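PDB 4WGJ: BepC protein from Bartonella tribocorum, which probably catalyses AMPylation, the transfer of AMP from ATP to threonine or tyrosine residues of target proteins, through its Fic domain. Local coordinates for residues S63-S68 with N163-E168; H79-S84 with P96-K101; H151-P154 with G158-R161. All coordinates share one frame; numbering follows the deposited sequence. Where two conformers were deposited one is given.

The three contacts surround one bound AMPPNP in the Fic domain, and each touches it at a different place. Interaction 3 grips the alpha and beta phosphates. Interaction 1 lies further along the same helix, 159-174, and sends Arg164 to the gamma phosphate. Interaction 2 reaches the adenine through Pro100. The centre of interaction 3 is about 10 Å from the centres of both others, which are themselves about 17 Å apart. Interactions 2 and 3 are tied directly by a probable hydrogen bond of 2.7 Å from Arg81 NE to His153 O. Interactions 1 and 3 meet by packing, His66 CD2 lying 3.8 Å from Gly158 O.

Interaction 1 of 3, residues S63-S68 with N163-E168; sequences SLIHWS and NRMFME. With GLY (glycine), chain D; ANP (phosphoaminophosphonic acid-adenylate ester), chain B.
Ile65, on helix 59-70, carries this contact by straddling Met165 and Phe166 of helix 159-174. Its CB points at the partner helix and splits into two branches there. CG2 is the short branch, set anti to the backbone N, and it ends 3.9 Å from Met165 CB, with Met165 CG just as near. The other branch leaves through CG1 and stays extended (chi2 170°), which carries CD1 onto the backbone of the neighbouring helix: Ile65 CD1 stops 3.6 Å from Phe166 CA. The same methyl also touches Phe166 CB and approaches the ring obliquely, so the phenyl group is met mostly at its root.

Met165 starts toward Ile65 but bends at chi2 and chi3, and its thioether end turns away from helix 59-70. Phe48 of helix 30-48 packs on both Ile65 and Met165, while Leu62 and Leu149 press on Phe166. Within helix 59-70, Ser68 OG gives a 2.7 Å hydrogen bond to Leu64 O, on the opposite face of that carbonyl from Ser68 N.

Arg164, the residue before Met165, takes another direction, away from helix 59-70. Its NH1 donates to O3G of AMPPNP at 2.9 Å and its NH2 to O1G at 3.0 Å, both nearly straight, so the gamma phosphate is held at the guanidinium edge. Over one face of the same group lies the carboxylate oxygen OXT of a bound glycine, 3.3 Å from Arg164 NE.

The helix-helix joint is buried and apolar in its side-chain contacts, built from the two methyls of Ile65 against the Met165 side chain and the backbone and CB of Phe166. Arg164, by contrast, serves the ligands, and its positive charge is probably favoured by the two anionic groups beside it.

Interaction 2 of 3, residues H79-S84 with P96-K101; sequences HTRDTS and PAMRPK. With ANP (phosphoaminophosphonic acid-adenylate ester), chain B.
Arg81 occupies the second position of a type I beta turn running from Thr80 to Thr83, and from there it faces the irregular run Pro96 to Met98. Thr80 O closes the turn by accepting from both Thr83 N and Thr83 OG1, and Thr80 OG1 donates to the syn lone pair of Asp82 OD1. The arginine leaves with CG between its backbone N and carbonyl carbon (chi1 61°), then runs extended to NE. Met98 crosses this chain: its SD rests 3.5 Å from Arg81 CD, and its CB lies over one guanidinium face, offset toward the rim. At the edge of the group, Arg81 NH1 makes a weak, bent bond of 2.9 Å to Pro96 O and a further bond to Met95 O. NE goes to His153 O and NH2 to Ala108 O, so backbone carbonyls of the loop before helix 111-126 and of the end of helix 135-152 fix the guanidinium. Further on, Pro100 CG packs 3.3 Å from C6 of the AMPPNP adenine. The two segments flank the short hairpin of strands 85-86 and 92-93, a position consistent with the flap hairpin beside the active site of Fic domains.

Interaction 3 of 3, residues H151-P154 with G158-R161; sequences HAHP and GNGR. With ANP (phosphoaminophosphonic acid-adenylate ester), chain B.
His153 and Pro154 meet Asn159 across the turn between helices 135-152 and 159-174. His151 and Ala152 are the last helical residues of the first segment; His151 ND1 is tied to Glu116, and Ala152 packs on helix 111-126. At His153 the backbone leaves the helix with positive phi (49°). The imidazole, with CG anti to the backbone N, swings over the Asn159 amide. Ring and amide are stacked, their planes 24° apart, and Asn159 ND2 sits over the ring centre, 3.1 Å above its plane. That nitrogen is not hydrogen-bonded to the ring: it donates to O2A of AMPPNP at 2.9 Å and to Phe155 O, which holds the amide flat under the imidazole. At the ring edge, His153 CE1 comes to 3.5 Å from O5' of the nucleotide. Phe107 stacks on the same imidazole, and Arg81 grips His153 O. Pro154 follows, with its CD 3.3 Å from Asn159 OD1; having no N-H, the proline packs there without a bond.

The second segment wraps the phosphates with its own backbone. Gly158, at the N-cap, donates its N to O2B, Asn159 N to O2A, and Gly160 N to O3A. Arg161 holds the beta phosphate through three donors: its N and NE both reach O1B, NE at 2.8 Å in an almost straight bond, while NH2 takes O2B, also at 2.8 Å. Gly160 has no side chain, and the triphosphate lies close against it. The positive end of the helix dipole probably adds to the attraction.

His-Pro leading into a phosphate-binding Gly-Asn-Gly-Arg loop at a helix N-terminus matches the Fic signature HPFx(D/E)GNGRxxR, with Lys157, itself hydrogen-bonded to AMPPNP, at the usual acidic position and Arg164 as the last arginine.

Interaction 1 of 3, residues S63-S68 with N163-E168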
loop_
_atom_site.group_PDB
_atom_site.type_symbol
_atom_site.label_atom_id
_atom_site.label_comp_id
_atom_site.label_asym_id
_atom_site.label_seq_id
_atom_site.Cartn_x
_atom_site.Cartn_y
_atom_site.Cartn_z
ATOM N N SER A 63 -6.322 -6.173 -0.119
ATOM C CA SER A 63 -7.047 -6.006 1.141
ATOM C C SER A 63 -6.680 -7.087 2.147
ATOM O O SER A 63 -6.606 -6.818 3.336
ATOM C CB SER A 63 -8.555 -5.989 0.905
ATOM O OG SER A 63 -8.924 -4.725 0.351
ATOM N N LEU A 64 -6.429 -8.302 1.669
ATOM C CA LEU A 64 -5.996 -9.387 2.571
ATOM C C LEU A 64 -4.635 -9.048 3.177
ATOM O O LEU A 64 -4.381 -9.257 4.373
ATOM C CB LEU A 64 -5.918 -10.718 1.821
ATOM C CG LEU A 64 -5.157 -11.833 2.560
ATOM C CD1 LEU A 64 -5.898 -12.253 3.822
ATOM C CD2 LEU A 64 -4.915 -13.030 1.628
ATOM N N ILE A 65 -3.753 -8.521 2.339
ATOM C CA ILE A 65 -2.457 -8.058 2.820
ATOM C C ILE A 65 -2.650 -6.970 3.873
ATOM O O ILE A 65 -2.047 -7.025 4.960
ATOM C CB ILE A 65 -1.593 -7.535 1.673
ATOM C CG1 ILE A 65 -1.080 -8.720 0.850
ATOM C CG2 ILE A 65 -0.418 -6.710 2.220
ATOM C CD1 ILE A 65 -0.417 -8.307 -0.463
ATOM N N HIS A 66 -3.515 -6.003 3.573
ATOM C CA HIS A 66 -3.684 -4.891 4.496
ATOM C C HIS A 66 -4.260 -5.397 5.826
ATOM O O HIS A 66 -3.786 -5.002 6.902
ATOM C CB HIS A 66 -4.572 -3.799 3.875
ATOM C CG HIS A 66 -4.590 -2.523 4.660
ATOM N ND1 HIS A 66 -5.520 -2.274 5.644
ATOM C CD2 HIS A 66 -3.787 -1.431 4.614
ATOM C CE1 HIS A 66 -5.300 -1.077 6.163
ATOM N NE2 HIS A 66 -4.249 -0.547 5.558
ATOM N N TRP A 67 -5.248 -6.293 5.762
ATOM C CA TRP A 67 -5.811 -6.850 6.989
ATOM C C TRP A 67 -4.727 -7.583 7.773
ATOM O O TRP A 67 -4.583 -7.415 8.992
ATOM C CB TRP A 67 -6.980 -7.809 6.699
ATOM C CG TRP A 67 -7.601 -8.311 7.980
ATOM C CD1 TRP A 67 -8.582 -7.702 8.705
ATOM C CD2 TRP A 67 -7.233 -9.487 8.706
ATOM N NE1 TRP A 67 -8.857 -8.433 9.840
ATOM C CE2 TRP A 67 -8.039 -9.534 9.864
ATOM C CE3 TRP A 67 -6.312 -10.516 8.484
ATOM C CZ2 TRP A 67 -7.960 -10.566 10.788
ATOM C CZ3 TRP A 67 -6.229 -11.540 9.405
ATOM C CH2 TRP A 67 -7.040 -11.555 10.548
ATOM N N SER A 68 -3.964 -8.406 7.069
ATOM C CA SER A 68 -2.930 -9.203 7.727
ATOM C C SER A 68 -1.892 -8.337 8.447
ATOM O O SER A 68 -1.452 -8.658 9.560
ATOM C CB SER A 68 -2.243 -10.105 6.694
ATOM O OG SER A 68 -3.174 -11.006 6.115
ATOM N N ASN A 163 1.350 -2.036 -0.092
ATOM C CA ASN A 163 1.791 -2.050 -1.480
ATOM C C ASN A 163 3.160 -2.718 -1.632
ATOM O O ASN A 163 3.410 -3.456 -2.594
ATOM C CB ASN A 163 1.861 -0.620 -2.024
ATOM C CG ASN A 163 0.497 -0.011 -2.260
ATOM O OD1 ASN A 163 -0.510 -0.714 -2.302
ATOM N ND2 ASN A 163 0.463 1.317 -2.439
ATOM N N ARG A 164 4.070 -2.424 -0.709
ATOM C CA ARG A 164 5.393 -3.049 -0.776
ATOM C C ARG A 164 5.294 -4.567 -0.579
ATOM O O ARG A 164 5.950 -5.333 -1.292
ATOM C CB ARG A 164 6.338 -2.407 0.241
ATOM C CG ARG A 164 6.608 -0.945 -0.134
ATOM C CD ARG A 164 7.810 -0.341 0.560
ATOM N NE ARG A 164 7.648 -0.246 1.999
ATOM C CZ ARG A 164 7.055 0.770 2.631
ATOM N NH1 ARG A 164 6.548 1.797 1.946
ATOM N NH2 ARG A 164 6.975 0.754 3.956
ATOM N N MET A 165 4.453 -5.014 0.344
ATOM C CA MET A 165 4.270 -6.457 0.505
ATOM C C MET A 165 3.631 -7.088 -0.741
ATOM O O MET A 165 4.007 -8.185 -1.156
ATOM C CB MET A 165 3.427 -6.758 1.751
ATOM C CG MET A 165 3.142 -8.237 1.950
ATOM S SD MET A 165 4.655 -9.217 2.209
ATOM C CE MET A 165 5.256 -8.481 3.719
ATOM N N PHE A 166 2.660 -6.397 -1.338
ATOM C CA PHE A 166 2.087 -6.865 -2.598
ATOM C C PHE A 166 3.200 -7.142 -3.620
ATOM O O PHE A 166 3.180 -8.155 -4.327
ATOM C CB PHE A 166 1.102 -5.821 -3.127
ATOM C CG PHE A 166 0.294 -6.255 -4.332
ATOM C CD1 PHE A 166 0.825 -6.176 -5.616
ATOM C CD2 PHE A 166 -1.031 -6.646 -4.185
ATOM C CE1 PHE A 166 0.066 -6.523 -6.725
ATOM C CE2 PHE A 166 -1.800 -7.002 -5.288
ATOM C CZ PHE A 166 -1.259 -6.934 -6.563
ATOM N N MET A 167 4.179 -6.246 -3.680
ATOM C CA MET A 167 5.281 -6.413 -4.625
ATOM C C MET A 167 6.193 -7.579 -4.244
ATOM O O MET A 167 6.680 -8.294 -5.118
ATOM C CB MET A 167 6.107 -5.129 -4.732
ATOM C CG MET A 167 5.307 -3.900 -5.207
ATOM S SD MET A 167 4.292 -4.188 -6.660
ATOM C CE MET A 167 5.508 -4.640 -7.901
ATOM N N GLU A 168 6.445 -7.757 -2.951
ATOM C CA GLU A 168 7.244 -8.902 -2.513
ATOM C C GLU A 168 6.580 -10.210 -2.937
ATOM O O GLU A 168 7.252 -11.131 -3.415
ATOM C CB GLU A 168 7.434 -8.907 -0.997
ATOM C CG GLU A 168 8.242 -7.761 -0.432
ATOM C CD GLU A 168 8.726 -8.072 0.975
ATOM O OE1 GLU A 168 9.020 -9.257 1.261
ATOM O OE2 GLU A 168 8.800 -7.146 1.800
HETATM N N GLY D . 9.635 3.735 4.046
HETATM C CA GLY D . 10.635 2.700 4.231
HETATM C C GLY D . 10.769 1.817 3.006
HETATM O O GLY D . 11.548 0.864 2.971
HETATM O OXT GLY D . 10.088 2.042 2.006
HETATM P PG ANP B . 5.120 4.072 5.045
HETATM O O1G ANP B . 5.688 2.797 5.777
HETATM O O2G ANP B . 6.043 5.219 5.354
HETATM O O3G ANP B . 5.103 3.792 3.499
HETATM P PB ANP B . 2.168 3.739 5.320
HETATM O O1B ANP B . 2.470 2.288 5.135
HETATM O O2B ANP B . 1.168 3.995 6.485
HETATM N N3B ANP B . 3.595 4.574 5.652
HETATM P PA ANP B . 0.707 5.664 3.884
HETATM O O1A ANP B . 1.194 6.695 4.839
HETATM O O2A ANP B . -0.802 5.460 3.827
HETATM O O3A ANP B . 1.458 4.267 4.020
HETATM O "O5'" ANP B . 1.235 6.057 2.439
HETATM C "C5'" ANP B . 2.648 6.325 2.268
HETATM C "C4'" ANP B . 3.033 6.270 0.811
HETATM O "O4'" ANP B . 2.733 7.543 0.179
HETATM C "C3'" ANP B . 4.527 6.013 0.578
HETATM O "O3'" ANP B . 4.761 5.085 -0.478
HETATM C "C2'" ANP B . 5.063 7.408 0.245
HETATM O "O2'" ANP B . 6.249 7.377 -0.540
HETATM C "C1'" ANP B . 3.879 7.985 -0.524
HETATM N N9 ANP B . 3.888 9.445 -0.591
HETATM C C8 ANP B . 4.270 10.316 0.397
HETATM N N7 ANP B . 4.201 11.579 0.051
HETATM C C5 ANP B . 3.745 11.539 -1.257
HETATM C C6 ANP B . 3.464 12.550 -2.200
HETATM N N6 ANP B . 3.602 13.854 -1.949
HETATM N N1 ANP B . 3.028 12.168 -3.421
HETATM C C2 ANP B . 2.893 10.864 -3.677
HETATM N N3 ANP B . 3.127 9.825 -2.872
HETATM C C4 ANP B . 3.551 10.231 -1.671
#

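Interaction 2 of 3, residues H79-S84 with P96-K101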
loop_
_atom_site.group_PDB
_atom_site.type_symbol
_atom_site.label_atom_id
_atom_site.label_comp_id
_atom_site.label_asym_id
_atom_site.label_seq_id
_atom_site.Cartn_x
_atom_site.Cartn_y
_atom_site.Cartn_z
ATOM N N HIS A 79 -10.162 -2.717 4.838
ATOM C CA HIS A 79 -11.252 -1.969 4.206
ATOM C C HIS A 79 -10.705 -0.715 3.540
ATOM O O HIS A 79 -9.900 -0.005 4.128
ATOM C CB HIS A 79 -12.308 -1.569 5.227
ATOM C CG HIS A 79 -12.942 -2.728 5.922
ATOM N ND1 HIS A 79 -14.271 -3.051 5.762
ATOM C CD2 HIS A 79 -12.432 -3.635 6.785
ATOM C CE1 HIS A 79 -14.554 -4.111 6.500
ATOM N NE2 HIS A 79 -13.454 -4.489 7.126
ATOM N N THR A 80 -11.159 -0.435 2.329
ATOM C CA THR A 80 -10.652 0.715 1.581
ATOM C C THR A 80 -11.402 2.000 1.946
ATOM O O THR A 80 -12.542 1.954 2.424
ATOM C CB THR A 80 -10.746 0.460 0.070
ATOM O OG1 THR A 80 -12.085 0.092 -0.256
ATOM C CG2 THR A 80 -9.823 -0.694 -0.330
ATOM N N ARG A 81 -10.763 3.146 1.712
ATOM C CA ARG A 81 -11.262 4.418 2.224
ATOM C C ARG A 81 -12.422 4.987 1.423
ATOM O O ARG A 81 -12.982 6.011 1.809
ATOM C CB ARG A 81 -10.139 5.453 2.285
ATOM C CG ARG A 81 -9.519 5.761 0.936
ATOM C CD ARG A 81 -8.304 6.705 1.062
ATOM N NE ARG A 81 -7.592 6.736 -0.207
ATOM C CZ ARG A 81 -7.902 7.516 -1.244
ATOM N NH1 ARG A 81 -8.888 8.415 -1.161
ATOM N NH2 ARG A 81 -7.205 7.409 -2.369
ATOM N N ASP A 82 -12.779 4.330 0.324
ATOM C CA ASP A 82 -13.954 4.724 -0.466
ATOM C C ASP A 82 -15.232 4.100 0.065
ATOM O O ASP A 82 -16.322 4.398 -0.425
ATOM C CB ASP A 82 -13.780 4.341 -1.943
ATOM C CG ASP A 82 -13.471 2.846 -2.147
ATOM O OD1 ASP A 82 -13.233 2.133 -1.148
ATOM O OD2 ASP A 82 -13.447 2.393 -3.317
ATOM N N THR A 83 -15.118 3.220 1.054
ATOM C CA THR A 83 -16.273 2.543 1.634
ATOM C C THR A 83 -16.506 3.044 3.055
ATOM O O THR A 83 -15.532 3.210 3.812
ATOM C CB THR A 83 -16.059 1.022 1.640
ATOM O OG1 THR A 83 -15.036 0.693 2.585
ATOM C CG2 THR A 83 -15.631 0.547 0.256
ATOM N N SER A 84 -17.754 3.291 3.435
ATOM C CA SER A 84 -18.002 3.781 4.786
ATOM C C SER A 84 -17.660 2.703 5.793
ATOM O O SER A 84 -17.963 1.524 5.593
ATOM C CB SER A 84 -19.453 4.231 4.956
ATOM O OG SER A 84 -19.660 5.423 4.227
ATOM N N PRO A 96 -12.866 9.641 0.639
ATOM C CA PRO A 96 -12.708 9.445 -0.809
ATOM C C PRO A 96 -11.570 10.259 -1.416
ATOM O O PRO A 96 -11.053 9.870 -2.458
ATOM C CB PRO A 96 -14.063 9.900 -1.368
ATOM C CG PRO A 96 -14.560 10.871 -0.344
ATOM C CD PRO A 96 -14.167 10.252 0.964
ATOM N N ALA A 97 -11.189 11.369 -0.787
ATOM C CA ALA A 97 -10.145 12.226 -1.348
ATOM C C ALA A 97 -8.974 12.370 -0.381
ATOM O O ALA A 97 -9.166 12.739 0.776
ATOM C CB ALA A 97 -10.709 13.593 -1.696
ATOM N N MET A 98 -7.766 12.079 -0.855
ATOM C CA MET A 98 -6.551 12.320 -0.072
ATOM C C MET A 98 -5.525 12.977 -0.976
ATOM O O MET A 98 -5.360 12.598 -2.141
ATOM C CB MET A 98 -5.972 11.023 0.527
ATOM C CG MET A 98 -6.883 10.329 1.535
ATOM S SD MET A 98 -6.068 9.008 2.489
ATOM C CE MET A 98 -5.081 9.958 3.626
ATOM N N ARG A 99 -4.842 13.976 -0.442
ATOM C CA ARG A 99 -3.816 14.687 -1.190
ATOM C C ARG A 99 -2.683 14.964 -0.218
ATOM O O ARG A 99 -2.919 15.517 0.857
ATOM C CB ARG A 99 -4.377 15.983 -1.791
ATOM C CG ARG A 99 -3.358 16.840 -2.511
ATOM C CD ARG A 99 -4.006 18.093 -3.086
ATOM N NE ARG A 99 -4.697 18.866 -2.057
ATOM C CZ ARG A 99 -4.110 19.752 -1.257
ATOM N NH1 ARG A 99 -2.808 19.994 -1.360
ATOM N NH2 ARG A 99 -4.826 20.401 -0.351
ATOM N N PRO A 100 -1.456 14.551 -0.568
ATOM C CA PRO A 100 -0.328 14.801 0.335
ATOM C C PRO A 100 -0.187 16.291 0.647
ATOM O O PRO A 100 -0.259 17.114 -0.268
ATOM C CB PRO A 100 0.876 14.282 -0.453
ATOM C CG PRO A 100 0.304 13.307 -1.431
ATOM C CD PRO A 100 -1.055 13.816 -1.781
ATOM N N LYS A 101 -0.016 16.630 1.924
ATOM C CA LYS A 101 0.102 18.030 2.327
ATOM C C LYS A 101 1.278 18.693 1.619
ATOM O O LYS A 101 2.383 18.152 1.596
ATOM C CB LYS A 101 0.266 18.153 3.847
HETATM P PG ANP B . 5.120 4.072 5.045
HETATM O O1G ANP B . 5.688 2.797 5.777
HETATM O O2G ANP B . 6.043 5.219 5.354
HETATM O O3G ANP B . 5.103 3.792 3.499
HETATM P PB ANP B . 2.168 3.739 5.320
HETATM O O1B ANP B . 2.470 2.288 5.135
HETATM O O2B ANP B . 1.168 3.995 6.485
HETATM N N3B ANP B . 3.595 4.574 5.652
HETATM P PA ANP B . 0.707 5.664 3.884
HETATM O O1A ANP B . 1.194 6.695 4.839
HETATM O O2A ANP B . -0.802 5.460 3.827
HETATM O O3A ANP B . 1.458 4.267 4.020
HETATM O "O5'" ANP B . 1.235 6.057 2.439
HETATM C "C5'" ANP B . 2.648 6.325 2.268
HETATM C "C4'" ANP B . 3.033 6.270 0.811
HETATM O "O4'" ANP B . 2.733 7.543 0.179
HETATM C "C3'" ANP B . 4.527 6.013 0.578
HETATM O "O3'" ANP B . 4.761 5.085 -0.478
HETATM C "C2'" ANP B . 5.063 7.408 0.245
HETATM O "O2'" ANP B . 6.249 7.377 -0.540
HETATM C "C1'" ANP B . 3.879 7.985 -0.524
HETATM N N9 ANP B . 3.888 9.445 -0.591
HETATM C C8 ANP B . 4.270 10.316 0.397
HETATM N N7 ANP B . 4.201 11.579 0.051
HETATM C C5 ANP B . 3.745 11.539 -1.257
HETATM C C6 ANP B . 3.464 12.550 -2.200
HETATM N N6 ANP B . 3.602 13.854 -1.949
HETATM N N1 ANP B . 3.028 12.168 -3.421
HETATM C C2 ANP B . 2.893 10.864 -3.677
HETATM N N3 ANP B . 3.127 9.825 -2.872
HETATM C C4 ANP B . 3.551 10.231 -1.671
#

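Interaction 3 of 3, residues H151-P154 with G158-R161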
loop_
_atom_site.group_PDB
_atom_site.type_symbol
_atom_site.label_atom_id
_atom_site.label_comp_id
_atom_site.label_asym_id
_atom_site.label_seq_id
_atom_site.Cartn_x
_atom_site.Cartn_y
_atom_site.Cartn_z
ATOM N N HIS A 151 -0.638 5.251 -6.639
ATOM C CA HIS A 151 -1.583 6.319 -7.000
ATOM C C HIS A 151 -2.981 5.969 -6.485
ATOM O O HIS A 151 -3.717 6.845 -6.037
ATOM C CB HIS A 151 -1.633 6.563 -8.507
ATOM C CG HIS A 151 -2.548 7.691 -8.899
ATOM N ND1 HIS A 151 -3.875 7.500 -9.223
ATOM C CD2 HIS A 151 -2.326 9.025 -8.997
ATOM C CE1 HIS A 151 -4.429 8.666 -9.515
ATOM N NE2 HIS A 151 -3.512 9.608 -9.385
ATOM N N ALA A 152 -3.345 4.691 -6.551
ATOM C CA ALA A 152 -4.666 4.274 -6.067
ATOM C C ALA A 152 -4.832 4.557 -4.566
ATOM O O ALA A 152 -5.881 5.059 -4.142
ATOM C CB ALA A 152 -4.901 2.799 -6.353
ATOM N N HIS A 153 -3.800 4.237 -3.784
ATOM C CA HIS A 153 -3.731 4.604 -2.360
ATOM C C HIS A 153 -5.034 4.218 -1.673
ATOM O O HIS A 153 -5.721 5.074 -1.119
ATOM C CB HIS A 153 -3.469 6.119 -2.240
ATOM C CG HIS A 153 -3.038 6.588 -0.877
ATOM N ND1 HIS A 153 -1.726 6.543 -0.451
ATOM C CD2 HIS A 153 -3.737 7.178 0.126
ATOM C CE1 HIS A 153 -1.638 7.071 0.757
ATOM N NE2 HIS A 153 -2.845 7.456 1.135
ATOM N N PRO A 154 -5.401 2.926 -1.741
ATOM C CA PRO A 154 -6.791 2.561 -1.435
ATOM C C PRO A 154 -7.192 2.651 0.031
ATOM O O PRO A 154 -8.391 2.573 0.305
ATOM C CB PRO A 154 -6.879 1.089 -1.885
ATOM C CG PRO A 154 -5.704 0.879 -2.798
ATOM C CD PRO A 154 -4.628 1.771 -2.224
ATOM N N GLY A 158 -1.455 2.979 5.857
ATOM C CA GLY A 158 -0.851 1.672 5.647
ATOM C C GLY A 158 -0.687 1.289 4.181
ATOM O O GLY A 158 -0.416 0.129 3.855
ATOM N N ASN A 159 -0.840 2.260 3.290
ATOM C CA ASN A 159 -0.730 1.992 1.858
ATOM C C ASN A 159 0.658 1.555 1.429
ATOM O O ASN A 159 0.793 0.602 0.672
ATOM C CB ASN A 159 -1.136 3.232 1.062
ATOM C CG ASN A 159 -2.597 3.538 1.211
ATOM O OD1 ASN A 159 -3.426 2.899 0.578
ATOM N ND2 ASN A 159 -2.921 4.492 2.056
ATOM N N GLY A 160 1.676 2.269 1.898
ATOM C CA GLY A 160 3.045 1.942 1.540
ATOM C C GLY A 160 3.394 0.533 1.950
ATOM O O GLY A 160 3.913 -0.253 1.160
ATOM N N ARG A 161 3.109 0.202 3.199
ATOM C CA ARG A 161 3.465 -1.126 3.682
ATOM C C ARG A 161 2.668 -2.220 2.968
ATOM O O ARG A 161 3.226 -3.257 2.598
ATOM C CB ARG A 161 3.290 -1.187 5.197
ATOM C CG ARG A 161 4.461 -0.480 5.910
ATOM C CD ARG A 161 4.197 -0.149 7.377
ATOM N NE ARG A 161 3.281 0.979 7.518
ATOM C CZ ARG A 161 2.890 1.473 8.687
ATOM N NH1 ARG A 161 3.336 0.925 9.814
ATOM N NH2 ARG A 161 2.041 2.498 8.728
HETATM P PG ANP B . 5.120 4.072 5.045
HETATM O O1G ANP B . 5.688 2.797 5.777
HETATM O O2G ANP B . 6.043 5.219 5.354
HETATM O O3G ANP B . 5.103 3.792 3.499
HETATM P PB ANP B . 2.168 3.739 5.320
HETATM O O1B ANP B . 2.470 2.288 5.135
HETATM O O2B ANP B . 1.168 3.995 6.485
HETATM N N3B ANP B . 3.595 4.574 5.652
HETATM P PA ANP B . 0.707 5.664 3.884
HETATM O O1A ANP B . 1.194 6.695 4.839
HETATM O O2A ANP B . -0.802 5.460 3.827
HETATM O O3A ANP B . 1.458 4.267 4.020
HETATM O "O5'" ANP B . 1.235 6.057 2.439
HETATM C "C5'" ANP B . 2.648 6.325 2.268
HETATM C "C4'" ANP B . 3.033 6.270 0.811
HETATM O "O4'" ANP B . 2.733 7.543 0.179
HETATM C "C3'" ANP B . 4.527 6.013 0.578
HETATM O "O3'" ANP B . 4.761 5.085 -0.478
HETATM C "C2'" ANP B . 5.063 7.408 0.245
HETATM O "O2'" ANP B . 6.249 7.377 -0.540
HETATM C "C1'" ANP B . 3.879 7.985 -0.524
HETATM N N9 ANP B . 3.888 9.445 -0.591
HETATM C C8 ANP B . 4.270 10.316 0.397
HETATM N N7 ANP B . 4.201 11.579 0.051
HETATM C C5 ANP B . 3.745 11.539 -1.257
HETATM C C6 ANP B . 3.464 12.550 -2.200
HETATM N N6 ANP B . 3.602 13.854 -1.949
HETATM N N1 ANP B . 3.028 12.168 -3.421
HETATM C C2 ANP B . 2.893 10.864 -3.677
HETATM N N3 ANP B . 3.127 9.825 -2.872
HETATM C C4 ANP B . 3.551 10.231 -1.671
#